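Local coordinates for inorganic pyrophosphatase (PDB 6LL8), which probably hydrolyses diphosphate to two phosphates, as a metal-dependent family II inorganic pyrophosphatase of the DHH family, at residues M4-H9 against E32-A37; A20-Y25 against A134-I139; A36-E41 against P58-S63; T62-E67 against Q79-I84; V69-H74 against V90-H95. One frame throughout, in Å; residues are numbered along the deposited sequence.

Contact 1. Residues M4-H9 against E32-A37. With MG (magnesium ion), chain C.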
# COMPACT_ATOMS: atom_id res chain seq x y z
N MET A 4 -10.21 -20.32 -2.67
CA MET A 4 -10.35 -18.89 -2.33
C MET A 4 -9.36 -18.10 -3.17
O MET A 4 -8.31 -18.62 -3.58
CB MET A 4 -10.11 -18.65 -0.84
CG MET A 4 -8.65 -18.75 -0.41
SD MET A 4 -8.39 -18.57 1.34
CE MET A 4 -8.69 -20.26 1.87
N TYR A 5 -9.67 -16.83 -3.37
CA TYR A 5 -8.73 -15.88 -3.97
C TYR A 5 -8.19 -14.99 -2.88
O TYR A 5 -8.94 -14.43 -2.09
CB TYR A 5 -9.41 -15.08 -5.07
CG TYR A 5 -9.69 -15.89 -6.29
CD1 TYR A 5 -8.74 -16.03 -7.27
CD2 TYR A 5 -10.90 -16.51 -6.47
CE1 TYR A 5 -8.97 -16.79 -8.40
CE2 TYR A 5 -11.15 -17.26 -7.60
CZ TYR A 5 -10.19 -17.41 -8.56
OH TYR A 5 -10.44 -18.14 -9.68
N VAL A 6 -6.88 -14.82 -2.89
CA VAL A 6 -6.16 -13.95 -1.95
C VAL A 6 -5.75 -12.70 -2.69
O VAL A 6 -5.01 -12.83 -3.69
CB VAL A 6 -4.95 -14.68 -1.34
CG1 VAL A 6 -4.34 -13.81 -0.26
CG2 VAL A 6 -5.33 -16.05 -0.80
N VAL A 7 -6.25 -11.54 -2.30
CA VAL A 7 -6.08 -10.35 -3.16
C VAL A 7 -6.00 -9.09 -2.30
O VAL A 7 -6.78 -8.87 -1.37
CB VAL A 7 -7.16 -10.29 -4.23
CG1 VAL A 7 -8.52 -10.17 -3.64
CG2 VAL A 7 -6.92 -9.16 -5.21
N GLY A 8 -5.04 -8.27 -2.67
CA GLY A 8 -4.81 -6.98 -2.02
C GLY A 8 -5.53 -5.84 -2.69
O GLY A 8 -6.48 -6.03 -3.43
N HIS A 9 -5.12 -4.63 -2.35
CA HIS A 9 -5.89 -3.46 -2.78
C HIS A 9 -5.79 -3.22 -4.27
O HIS A 9 -4.79 -3.55 -4.92
CB HIS A 9 -5.54 -2.20 -1.96
CG HIS A 9 -4.10 -1.82 -1.82
ND1 HIS A 9 -3.35 -1.23 -2.83
CD2 HIS A 9 -3.28 -1.89 -0.74
CE1 HIS A 9 -2.12 -1.00 -2.33
NE2 HIS A 9 -2.04 -1.39 -1.06
N GLU A 32 -6.10 -25.73 2.47
CA GLU A 32 -7.19 -24.75 2.24
C GLU A 32 -6.94 -24.13 0.87
O GLU A 32 -6.20 -23.17 0.73
CB GLU A 32 -7.19 -23.71 3.34
CG GLU A 32 -7.52 -24.30 4.69
CD GLU A 32 -7.58 -23.31 5.83
OE1 GLU A 32 -7.94 -22.17 5.58
OE2 GLU A 32 -7.27 -23.72 6.96
N PRO A 33 -7.47 -24.73 -0.20
CA PRO A 33 -7.13 -24.33 -1.56
C PRO A 33 -7.23 -22.81 -1.76
O PRO A 33 -8.26 -22.20 -1.45
CB PRO A 33 -8.12 -25.11 -2.41
CG PRO A 33 -8.26 -26.39 -1.62
CD PRO A 33 -8.30 -25.95 -0.19
N ALA A 34 -6.19 -22.25 -2.36
CA ALA A 34 -6.07 -20.79 -2.50
C ALA A 34 -5.36 -20.44 -3.80
O ALA A 34 -4.46 -21.19 -4.26
CB ALA A 34 -5.34 -20.19 -1.32
N ILE A 35 -5.69 -19.30 -4.34
CA ILE A 35 -5.06 -18.71 -5.55
C ILE A 35 -4.74 -17.26 -5.21
O ILE A 35 -5.63 -16.51 -4.83
CB ILE A 35 -5.99 -18.80 -6.77
CG1 ILE A 35 -6.30 -20.25 -7.10
CG2 ILE A 35 -5.38 -18.07 -7.95
CD1 ILE A 35 -7.45 -20.42 -8.04
N ALA A 36 -3.50 -16.84 -5.43
CA ALA A 36 -3.11 -15.42 -5.34
C ALA A 36 -3.61 -14.65 -6.55
O ALA A 36 -3.51 -15.14 -7.69
CB ALA A 36 -1.63 -15.28 -5.22
N ALA A 37 -4.12 -13.46 -6.35
CA ALA A 37 -4.61 -12.64 -7.45
C ALA A 37 -4.20 -11.19 -7.24
O ALA A 37 -3.73 -10.80 -6.16
CB ALA A 37 -6.09 -12.80 -7.63
MG MG C . -0.30 -1.65 0.29
O HOH W 1 -2.94 -8.62 -4.65
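Tyr5 and Ile35 lie side by side on one face of the sheet and point the same way, ring carbon CE1 of Tyr5 lying beside Ile35 CG2 at 3.8 Å. The ring is put there by a first torsion of -72°, which sets CG opposite the carbonyl carbon, and CD1 then also reaches the methyl of Ala37. On the other face Met4 approaches Ala34 with its CG, 3.7 Å from Ala34 CB, and the bend at chi3 carries CE back to the CB of Glu32; Val6 CG2 touches the same Ala34 methyl more loosely. These are the two parallel strands of a right-handed beta-alpha-beta crossover, with helix 14-29 between them in the chain and packed on the Met4, Val6 and Ala34 face. Four backbone bonds fix the register, among them Val6 N to Ile35 O at 2.9 Å and 167°. An alanine in place of Tyr5 would probably leave Ile35 without its flanking ring and take from Lys61 one of its cation-pi partners, Tyr64 being another. Beyond the strand, a water accepts from Gly8 N and lies 2.8 Å from Ala37 O, and His9 NE2 binds a magnesium ion at 2.2 Å together with Asp13 and Asp73.

Contact 2. Residues A20-Y25 against A134-I139; sequences AIALAY and ANIAGI
A second torsion of -77° folds CD1 of Ile136 round to stand 3.8 Å from Ile21 CG2, the methyl that Ile21 turns to the facing helix and that meets two isoleucines at once. Ile139 is built differently: its CG1 sits between the backbone N and the carbonyl carbon (chi1 69°), and the extended remainder carries CD1 to 3.8 Å from the same Ile21 CG2, the two side chains crossing at about a right angle. The other branch of Ile136, CG2, comes to 4.0 Å from Ala22 CB, and Ile136 CD1 also nears Tyr25 CB at 4.3 Å. The short helical segments run roughly antiparallel, 143° between their directions, with axes 9.9 Å apart. At Ala22 the backbones come nearest, its CA 6.1 Å from that of Ile136. Around them, Phe55 touches Ile136 and Ile139, and Tyr125 of helix 117-128 packs on Tyr25 and Ile136 while its OH bonds to Ala22 O. Since every touching pair across the segments is carbon on carbon, the helices are held here by shape and apolar burial rather than by directional bonds.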
# COMPACT_ATOMS: atom_id res chain seq x y z
N ALA A 20 -0.25 -11.54 -1.10
CA ALA A 20 -1.18 -12.50 -1.73
C ALA A 20 -0.44 -13.80 -2.06
O ALA A 20 -0.98 -14.89 -1.81
CB ALA A 20 -1.79 -11.89 -2.95
N ILE A 21 0.75 -13.71 -2.60
CA ILE A 21 1.56 -14.91 -2.94
C ILE A 21 1.86 -15.67 -1.65
O ILE A 21 1.69 -16.90 -1.59
CB ILE A 21 2.84 -14.51 -3.67
CG1 ILE A 21 2.52 -13.92 -5.04
CG2 ILE A 21 3.76 -15.72 -3.80
CD1 ILE A 21 3.71 -13.30 -5.75
N ALA A 22 2.34 -14.97 -0.63
CA ALA A 22 2.78 -15.62 0.61
C ALA A 22 1.61 -16.27 1.33
O ALA A 22 1.74 -17.41 1.85
CB ALA A 22 3.47 -14.61 1.48
N LEU A 23 0.47 -15.60 1.43
CA LEU A 23 -0.68 -16.19 2.13
C LEU A 23 -1.29 -17.30 1.31
O LEU A 23 -1.70 -18.32 1.89
CB LEU A 23 -1.69 -15.12 2.50
CG LEU A 23 -2.94 -15.63 3.21
CD1 LEU A 23 -2.63 -16.44 4.45
CD2 LEU A 23 -3.87 -14.48 3.55
N ALA A 24 -1.37 -17.18 -0.02
CA ALA A 24 -1.90 -18.31 -0.81
C ALA A 24 -1.04 -19.55 -0.59
O ALA A 24 -1.57 -20.67 -0.48
CB ALA A 24 -1.98 -17.97 -2.27
N TYR A 25 0.28 -19.40 -0.54
CA TYR A 25 1.16 -20.56 -0.32
C TYR A 25 0.82 -21.19 1.01
O TYR A 25 0.68 -22.42 1.14
CB TYR A 25 2.62 -20.14 -0.40
CG TYR A 25 3.57 -21.29 -0.11
CD1 TYR A 25 3.92 -22.20 -1.09
CD2 TYR A 25 4.04 -21.51 1.16
CE1 TYR A 25 4.76 -23.25 -0.78
CE2 TYR A 25 4.84 -22.58 1.50
CZ TYR A 25 5.21 -23.45 0.51
OH TYR A 25 6.02 -24.54 0.81
N ALA A 134 12.61 -20.25 0.97
CA ALA A 134 13.56 -19.16 0.74
C ALA A 134 13.00 -18.09 -0.19
O ALA A 134 13.19 -16.89 0.08
CB ALA A 134 14.89 -19.67 0.25
N ASN A 135 12.38 -18.49 -1.27
CA ASN A 135 11.89 -17.51 -2.26
C ASN A 135 10.76 -16.67 -1.67
O ASN A 135 10.73 -15.45 -1.85
CB ASN A 135 11.56 -18.19 -3.60
CG ASN A 135 10.49 -19.28 -3.56
OD1 ASN A 135 10.05 -19.75 -2.51
ND2 ASN A 135 10.13 -19.79 -4.73
N ILE A 136 9.81 -17.32 -1.02
CA ILE A 136 8.70 -16.62 -0.34
C ILE A 136 9.28 -15.70 0.74
O ILE A 136 8.85 -14.54 0.87
CB ILE A 136 7.71 -17.61 0.28
CG1 ILE A 136 7.04 -18.47 -0.78
CG2 ILE A 136 6.71 -16.88 1.18
CD1 ILE A 136 6.00 -17.78 -1.54
N ALA A 137 10.25 -16.18 1.49
CA ALA A 137 10.83 -15.33 2.55
C ALA A 137 11.42 -14.06 1.93
O ALA A 137 11.30 -12.98 2.53
CB ALA A 137 11.89 -16.08 3.33
N GLY A 138 12.05 -14.20 0.78
CA GLY A 138 12.67 -13.03 0.15
C GLY A 138 11.65 -11.97 -0.20
O GLY A 138 11.89 -10.79 0.01
N ILE A 139 10.54 -12.38 -0.83
CA ILE A 139 9.56 -11.37 -1.26
C ILE A 139 8.87 -10.80 -0.02
O ILE A 139 8.53 -9.60 -0.03
CB ILE A 139 8.60 -11.88 -2.34
CG1 ILE A 139 7.62 -12.95 -1.85
CG2 ILE A 139 9.38 -12.33 -3.56
CD1 ILE A 139 6.57 -13.31 -2.87

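Contact 3. Residues A36-E41 against P58-S63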
# COMPACT_ATOMS: atom_id res chain seq x y z
N ALA A 36 -3.50 -16.84 -5.43
CA ALA A 36 -3.11 -15.42 -5.34
C ALA A 36 -3.61 -14.65 -6.55
O ALA A 36 -3.51 -15.14 -7.69
CB ALA A 36 -1.63 -15.28 -5.22
N ALA A 37 -4.12 -13.46 -6.35
CA ALA A 37 -4.61 -12.64 -7.45
C ALA A 37 -4.20 -11.19 -7.24
O ALA A 37 -3.73 -10.80 -6.16
CB ALA A 37 -6.09 -12.80 -7.63
N ARG A 38 -4.43 -10.40 -8.27
CA ARG A 38 -4.16 -8.96 -8.26
C ARG A 38 -5.25 -8.21 -9.02
O ARG A 38 -5.78 -8.73 -10.00
CB ARG A 38 -2.79 -8.63 -8.83
CG ARG A 38 -2.59 -9.01 -10.29
CD ARG A 38 -1.15 -8.85 -10.72
NE ARG A 38 -0.92 -9.47 -12.01
CZ ARG A 38 -0.97 -8.88 -13.19
NH1 ARG A 38 -1.20 -7.60 -13.32
NH2 ARG A 38 -0.72 -9.62 -14.26
N LEU A 39 -5.49 -6.98 -8.61
CA LEU A 39 -6.51 -6.09 -9.20
C LEU A 39 -5.91 -5.10 -10.18
O LEU A 39 -6.66 -4.28 -10.69
CB LEU A 39 -7.22 -5.34 -8.10
CG LEU A 39 -8.17 -6.16 -7.26
CD1 LEU A 39 -8.65 -5.42 -6.00
CD2 LEU A 39 -9.38 -6.58 -8.08
N GLY A 40 -4.62 -5.13 -10.42
CA GLY A 40 -3.97 -4.18 -11.33
C GLY A 40 -2.62 -4.68 -11.73
O GLY A 40 -2.18 -5.75 -11.30
N GLU A 41 -1.96 -3.88 -12.54
CA GLU A 41 -0.58 -4.11 -12.97
C GLU A 41 0.38 -3.88 -11.80
O GLU A 41 0.04 -3.27 -10.80
CB GLU A 41 -0.22 -3.20 -14.14
CG GLU A 41 -1.13 -3.41 -15.35
CD GLU A 41 -1.22 -4.74 -16.14
OE1 GLU A 41 -0.66 -5.83 -15.78
OE2 GLU A 41 -1.91 -4.70 -17.17
N PRO A 58 0.91 -12.64 -9.89
CA PRO A 58 -0.32 -13.38 -9.66
C PRO A 58 -1.35 -13.13 -10.76
O PRO A 58 -1.28 -12.18 -11.48
CB PRO A 58 -0.83 -12.83 -8.33
CG PRO A 58 0.30 -12.16 -7.66
CD PRO A 58 1.26 -11.78 -8.75
N GLU A 59 -2.35 -14.01 -10.80
CA GLU A 59 -3.46 -13.88 -11.76
C GLU A 59 -4.11 -12.51 -11.66
O GLU A 59 -4.55 -12.09 -10.58
CB GLU A 59 -4.47 -14.97 -11.43
CG GLU A 59 -5.68 -14.94 -12.36
CD GLU A 59 -6.73 -15.99 -12.06
OE1 GLU A 59 -6.40 -17.00 -11.43
OE2 GLU A 59 -7.86 -15.78 -12.52
N TYR A 60 -4.27 -11.86 -12.79
CA TYR A 60 -5.03 -10.59 -12.86
C TYR A 60 -6.51 -10.94 -12.95
O TYR A 60 -6.94 -11.63 -13.88
CB TYR A 60 -4.66 -9.78 -14.09
CG TYR A 60 -5.54 -8.58 -14.35
CD1 TYR A 60 -5.42 -7.45 -13.56
CD2 TYR A 60 -6.43 -8.55 -15.40
CE1 TYR A 60 -6.20 -6.33 -13.79
CE2 TYR A 60 -7.20 -7.43 -15.66
CZ TYR A 60 -7.09 -6.32 -14.84
OH TYR A 60 -7.84 -5.21 -15.08
N LYS A 61 -7.28 -10.50 -11.98
CA LYS A 61 -8.68 -10.88 -11.85
C LYS A 61 -9.42 -9.74 -11.20
O LYS A 61 -8.97 -9.24 -10.17
CB LYS A 61 -8.83 -12.16 -11.05
CG LYS A 61 -10.26 -12.62 -10.86
CD LYS A 61 -10.37 -13.98 -10.24
CE LYS A 61 -11.78 -14.44 -9.97
NZ LYS A 61 -12.60 -14.47 -11.19
N THR A 62 -10.52 -9.30 -11.81
CA THR A 62 -11.26 -8.12 -11.31
C THR A 62 -12.66 -8.46 -10.81
O THR A 62 -13.21 -7.63 -10.05
CB THR A 62 -11.25 -7.00 -12.33
OG1 THR A 62 -11.79 -7.47 -13.55
CG2 THR A 62 -9.85 -6.47 -12.54
N SER A 63 -13.24 -9.57 -11.20
CA SER A 63 -14.60 -9.93 -10.73
C SER A 63 -14.52 -11.15 -9.83
O SER A 63 -13.90 -12.17 -10.17
CB SER A 63 -15.56 -10.11 -11.83
OG SER A 63 -16.68 -10.84 -11.35
O HOH W 2 -1.96 -16.59 -9.32
O HOH W 3 -0.06 -12.48 -14.23
O HOH W 4 -7.43 -3.18 -13.46
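The guanidinium of Arg38 has Tyr60 CB over the centre of one face, 3.9 Å above its plane, while the aromatic ring, in one of its two conformers, is turned 44° from that plane, so the two flat groups do not stack. Around the guanidinium rim, NE donates to Pro58 O at 2.8 Å, the oxygen lying slightly out of the guanidinium plane, and NH2 donates to a water that in turn donates to the same carbonyl. NH1 donates to Gly40 O and forms a salt bridge, Arg38 NH1 to Glu41 OE1 being 3.1 Å; both acceptors lie in the guanidinium plane, though NH1 meets each from above its own carbonyl or carboxylate plane. The chain is extended from CG to NE after a first torsion of 62°, which carries the group across to Pro58. A methionine in place of Arg38 would probably leave Glu41 without its counter-charge and Pro58 O without its direct side-chain donor. In the same conformer the Tyr60 ring has Gly40 N at its edge, and a water joins its OH to Leu39 O.

The backbones pair through Arg38 N to Glu59 O at 2.9 Å and Lys61 N to Arg38 O at 3.1 Å, the latter nearly straight at 171°. A further water bridges Ala36 O and Glu59 N. On the helix side Ala36 CB rests on Pro58 CB. The parallel pairing of Ala37 with Glu59 and Arg38 with Tyr60 is that of a beta-alpha-beta unit, strands 34-38 and 59-60 joined through helix 44-53, and it adds the outermost strand on this side of the sheet.

Contact 4. Residues T62-E67 against Q79-I84; sequences TSYAGE and QAPDDI
Thr62 meets the loop 79-84 through its carbonyl oxygen. Two waters donate to Thr62 O, each at 2.8 Å; one accepts from Asp82 N, the other more weakly from Asp83 N, so the oxygen is tied to two successive amides of the opposite loop without touching either directly. Ser63 follows with its hydroxyl: in one of its two conformers OG donates to Asp83 OD2 at 2.6 Å on the syn side of that oxygen, 19° out of the carboxylate plane. Tyr64 gives its backbone N to Asp83 OD1 at 2.8 Å and 166°, along the syn lone pair. Its ring, in contrast, turns to Pro81: CD1 lies 3.5 Å from Pro81 CG and equally near Pro81 CB, and the two side chains cross at about a right angle. Ala65 N completes the set with a weak bond to Asp83 OD2 at 3.0 Å.

The carboxylate of Asp83 thus takes two backbone N-H groups and, in that conformer of Ser63, a hydroxyl. Its first torsion of 66° places CG between the backbone N and the carbonyl carbon and aims both oxygens at these donors, which probably balance much of its charge and fix its rotation. Each segment also makes a beta turn, type II from Tyr64 to Glu67 and type I from Pro81 to Ile84.

The two loops lie against the sheet face that carries Tyr5, Val7 and Ala37, away from helix 14-29. Residues 62-67 lead into strand 68-72, and residues 79-84 from it toward strand 88-94. Tyr64 packs on Val7 and Val69, and Ile84 joins it on Val69.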
# COMPACT_ATOMS: atom_id res chain seq x y z
N THR A 62 -10.52 -9.30 -11.81
CA THR A 62 -11.26 -8.12 -11.31
C THR A 62 -12.66 -8.46 -10.81
O THR A 62 -13.21 -7.63 -10.05
CB THR A 62 -11.25 -7.00 -12.33
OG1 THR A 62 -11.79 -7.47 -13.55
CG2 THR A 62 -9.85 -6.47 -12.54
N SER A 63 -13.24 -9.57 -11.20
CA SER A 63 -14.60 -9.93 -10.73
C SER A 63 -14.52 -11.15 -9.83
O SER A 63 -13.90 -12.17 -10.17
CB SER A 63 -15.56 -10.11 -11.83
OG SER A 63 -16.68 -10.84 -11.35
N TYR A 64 -15.14 -11.00 -8.69
CA TYR A 64 -15.08 -12.02 -7.63
C TYR A 64 -16.47 -12.41 -7.13
O TYR A 64 -16.57 -13.17 -6.16
CB TYR A 64 -14.25 -11.53 -6.44
CG TYR A 64 -12.81 -11.35 -6.81
CD1 TYR A 64 -12.40 -10.22 -7.47
CD2 TYR A 64 -11.85 -12.32 -6.54
CE1 TYR A 64 -11.10 -10.03 -7.85
CE2 TYR A 64 -10.53 -12.14 -6.90
CZ TYR A 64 -10.14 -10.99 -7.54
OH TYR A 64 -8.84 -10.81 -7.92
N ALA A 65 -17.54 -12.00 -7.80
CA ALA A 65 -18.87 -12.43 -7.37
C ALA A 65 -18.91 -13.96 -7.28
O ALA A 65 -18.43 -14.65 -8.21
CB ALA A 65 -19.93 -11.96 -8.32
N GLY A 66 -19.50 -14.50 -6.22
CA GLY A 66 -19.65 -15.94 -6.04
C GLY A 66 -18.41 -16.62 -5.48
O GLY A 66 -18.46 -17.82 -5.24
N GLU A 67 -17.31 -15.90 -5.35
CA GLU A 67 -16.04 -16.46 -4.86
C GLU A 67 -15.90 -16.24 -3.37
O GLU A 67 -16.59 -15.38 -2.80
CB GLU A 67 -14.86 -15.80 -5.57
CG GLU A 67 -14.90 -15.89 -7.09
CD GLU A 67 -14.76 -17.28 -7.68
OE1 GLU A 67 -14.40 -18.23 -6.97
OE2 GLU A 67 -14.98 -17.42 -8.88
N GLN A 79 -11.22 0.15 -2.16
CA GLN A 79 -9.97 -0.52 -2.55
C GLN A 79 -10.20 -1.99 -2.84
O GLN A 79 -9.26 -2.67 -3.24
CB GLN A 79 -8.92 -0.33 -1.46
CG GLN A 79 -8.56 1.14 -1.29
CD GLN A 79 -7.60 1.34 -0.15
OE1 GLN A 79 -6.69 0.50 0.04
NE2 GLN A 79 -7.72 2.53 0.47
N ALA A 80 -11.41 -2.49 -2.64
CA ALA A 80 -11.78 -3.90 -2.87
C ALA A 80 -12.22 -4.09 -4.30
O ALA A 80 -12.51 -3.13 -5.02
CB ALA A 80 -12.92 -4.27 -1.96
N PRO A 81 -12.36 -5.35 -4.75
CA PRO A 81 -13.01 -5.57 -6.04
C PRO A 81 -14.37 -4.87 -6.10
O PRO A 81 -15.07 -4.83 -5.10
CB PRO A 81 -13.14 -7.10 -6.09
CG PRO A 81 -12.02 -7.62 -5.19
CD PRO A 81 -11.97 -6.60 -4.07
N ASP A 82 -14.75 -4.48 -7.30
CA ASP A 82 -16.01 -3.72 -7.46
C ASP A 82 -17.21 -4.56 -7.02
O ASP A 82 -18.19 -4.00 -6.51
CB ASP A 82 -16.19 -3.28 -8.89
CG ASP A 82 -15.27 -2.17 -9.33
OD1 ASP A 82 -14.67 -1.52 -8.46
OD2 ASP A 82 -15.23 -1.92 -10.55
N ASP A 83 -17.16 -5.88 -7.21
CA ASP A 83 -18.30 -6.78 -6.92
C ASP A 83 -18.08 -7.54 -5.62
O ASP A 83 -18.69 -8.60 -5.43
CB ASP A 83 -18.62 -7.66 -8.12
CG ASP A 83 -17.53 -8.65 -8.48
OD1 ASP A 83 -16.43 -8.62 -7.88
OD2 ASP A 83 -17.78 -9.47 -9.38
N ILE A 84 -17.25 -7.03 -4.71
CA ILE A 84 -16.99 -7.76 -3.45
C ILE A 84 -18.28 -8.01 -2.66
O ILE A 84 -18.31 -9.00 -1.93
CB ILE A 84 -15.91 -7.06 -2.61
CG1 ILE A 84 -15.25 -7.98 -1.58
CG2 ILE A 84 -16.49 -5.80 -1.95
CD1 ILE A 84 -14.48 -9.13 -2.14
O HOH W 5 -12.82 -5.00 -9.34
O HOH W 6 -15.77 -6.42 -10.10

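Contact 5. Residues V69-H74 against V90-H95. With MG (magnesium ion), chain D; MG (magnesium ion), chain C; 2PN (imidodiphosphoric acid), chain I.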
# COMPACT_ATOMS: atom_id res chain seq x y z
N VAL A 69 -13.06 -14.86 -0.81
CA VAL A 69 -11.95 -13.90 -0.93
C VAL A 69 -11.30 -13.69 0.42
O VAL A 69 -11.97 -13.42 1.42
CB VAL A 69 -12.42 -12.58 -1.52
CG1 VAL A 69 -11.30 -11.59 -1.64
CG2 VAL A 69 -13.07 -12.78 -2.87
N TYR A 70 -9.98 -13.75 0.42
CA TYR A 70 -9.15 -13.37 1.59
C TYR A 70 -8.48 -12.08 1.19
O TYR A 70 -7.63 -12.03 0.29
CB TYR A 70 -8.15 -14.47 1.95
CG TYR A 70 -7.78 -14.49 3.40
CD1 TYR A 70 -7.19 -13.39 4.02
CD2 TYR A 70 -7.99 -15.62 4.17
CE1 TYR A 70 -6.88 -13.41 5.36
CE2 TYR A 70 -7.65 -15.67 5.52
CZ TYR A 70 -7.11 -14.54 6.12
OH TYR A 70 -6.79 -14.49 7.45
N ILE A 71 -8.92 -11.00 1.84
CA ILE A 71 -8.47 -9.63 1.57
C ILE A 71 -7.12 -9.42 2.25
O ILE A 71 -6.94 -9.78 3.40
CB ILE A 71 -9.50 -8.63 2.08
CG1 ILE A 71 -10.86 -8.77 1.38
CG2 ILE A 71 -8.98 -7.19 2.04
CD1 ILE A 71 -10.91 -8.29 -0.02
N VAL A 72 -6.21 -8.75 1.55
CA VAL A 72 -4.87 -8.38 2.07
C VAL A 72 -4.73 -6.87 2.00
O VAL A 72 -5.00 -6.26 0.96
CB VAL A 72 -3.78 -9.09 1.25
CG1 VAL A 72 -2.40 -8.76 1.75
CG2 VAL A 72 -3.99 -10.59 1.22
N ASP A 73 -4.21 -6.28 3.07
CA ASP A 73 -3.59 -4.94 3.02
C ASP A 73 -4.60 -3.81 2.83
O ASP A 73 -4.18 -2.71 2.45
CB ASP A 73 -2.48 -4.91 1.98
CG ASP A 73 -1.53 -3.75 1.96
OD1 ASP A 73 -1.08 -3.30 3.05
OD2 ASP A 73 -1.21 -3.35 0.83
N HIS A 74 -5.86 -4.02 3.17
CA HIS A 74 -6.87 -2.95 3.32
C HIS A 74 -8.13 -3.52 3.94
O HIS A 74 -8.28 -4.75 3.97
CB HIS A 74 -7.19 -2.29 1.97
CG HIS A 74 -8.05 -3.13 1.11
ND1 HIS A 74 -9.42 -2.93 1.04
CD2 HIS A 74 -7.71 -4.14 0.30
CE1 HIS A 74 -9.87 -3.86 0.19
NE2 HIS A 74 -8.88 -4.60 -0.31
N VAL A 90 -13.79 -14.29 3.43
CA VAL A 90 -13.46 -15.30 4.43
C VAL A 90 -12.37 -14.82 5.38
O VAL A 90 -12.20 -15.38 6.46
CB VAL A 90 -13.11 -16.66 3.81
CG1 VAL A 90 -14.33 -17.23 3.11
CG2 VAL A 90 -11.90 -16.60 2.89
N GLY A 91 -11.64 -13.79 4.99
CA GLY A 91 -10.54 -13.31 5.82
C GLY A 91 -10.08 -11.94 5.43
O GLY A 91 -10.28 -11.54 4.27
N ILE A 92 -9.45 -11.24 6.36
CA ILE A 92 -8.72 -9.99 6.13
C ILE A 92 -7.42 -10.12 6.90
O ILE A 92 -7.46 -10.39 8.11
CB ILE A 92 -9.47 -8.74 6.58
CG1 ILE A 92 -10.85 -8.66 5.90
CG2 ILE A 92 -8.65 -7.50 6.33
CD1 ILE A 92 -11.72 -7.55 6.43
N VAL A 93 -6.30 -9.86 6.25
CA VAL A 93 -4.99 -9.68 6.93
C VAL A 93 -4.51 -8.30 6.56
O VAL A 93 -4.42 -7.97 5.37
CB VAL A 93 -3.99 -10.80 6.59
CG1 VAL A 93 -3.73 -10.97 5.10
CG2 VAL A 93 -2.70 -10.56 7.35
N ASP A 94 -4.22 -7.46 7.56
CA ASP A 94 -4.01 -6.04 7.26
C ASP A 94 -3.35 -5.34 8.43
O ASP A 94 -3.19 -5.90 9.52
CB ASP A 94 -5.34 -5.38 6.89
CG ASP A 94 -5.23 -3.99 6.31
OD1 ASP A 94 -4.14 -3.67 5.74
OD2 ASP A 94 -6.20 -3.23 6.41
N HIS A 95 -3.04 -4.07 8.21
CA HIS A 95 -2.40 -3.15 9.16
C HIS A 95 -2.90 -1.72 8.97
O HIS A 95 -2.20 -0.78 9.33
CB HIS A 95 -0.88 -3.26 9.06
CG HIS A 95 -0.26 -2.85 7.75
ND1 HIS A 95 0.90 -2.12 7.73
CD2 HIS A 95 -0.57 -3.10 6.46
CE1 HIS A 95 1.26 -1.96 6.45
NE2 HIS A 95 0.40 -2.54 5.64
MG MG D . 0.88 -2.48 3.44
MG MG C . -0.30 -1.65 0.29
P1 2PN I . 0.29 0.48 2.47
O1 2PN I . -0.68 -0.11 1.45
O2 2PN I . 1.57 0.93 1.84
O3 2PN I . 0.51 -0.48 3.63
N1 2PN I . -0.45 1.81 3.10
P2 2PN I . -0.21 3.44 3.00
O4 2PN I . -1.58 4.00 2.61
O5 2PN I . 0.81 3.70 1.91
O6 2PN I . 0.24 3.92 4.35
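Two neighbouring parallel strands of the DHH domain here deliver ligands from their carboxy ends to the magnesium cluster that holds imidodiphosphoric acid. Asp73 bridges two of the ions, OD1 at 2.1 Å from one and OD2 at 2.0 Å from the other. His95 NE2 binds the ion on OD1 at 2.2 Å, its ring nearly coplanar with the Asp73 carboxylate (18°) and OD1 at the ring edge; its ND1, bonded to Val114 O, holds the ring's rotation. Ligand atom O3, Asp15 and Asp147 join the ion on OD1; ligand atom O1, His9 and Asp13 join that on OD2, and Ser16 OG also bonds to Asp73 OD2. The last of the strand bonds, Asp73 N to Val93 O at 2.9 Å, lies in the carbonyl plane and anchors the aspartate's backbone, while Asp94 OD1 accepts from His95 N at 2.7 Å, from above its carboxylate plane. Farther back, Gly91 CA sits 3.5 Å from the centroid of the Tyr70 ring, only 4° off its normal, a CH-pi contact. The two metal-binding oxygens of one carboxylate thus couple the ions, whose positive charge would offset the gathered acids and probably polarise the bound phosphoryl group.

In the fold
Contacts 1, 3 and 5 are built on one parallel sheet, with strand 4-7 between strands 34-38 and 68-72. Contacts 1 and 3, centres 9 Å apart, share Ala36 and Ala37; contacts 1 and 5, centres 10 Å apart, are joined by a probable hydrogen bond from Tyr70 N to Tyr5 O at 2.8 Å. They meet again at a magnesium ion bound by both His9 and Asp73. Contact 2 backs the sheet through helix 14-29, where Leu23 CD2 lies 3.5 Å from Tyr70 CD1. Contact 4 stands about 23 Å from contact 2, centre to centre, and adjoins the site through Gln79, whose OE1 lies 3.6 Å from His9 CB.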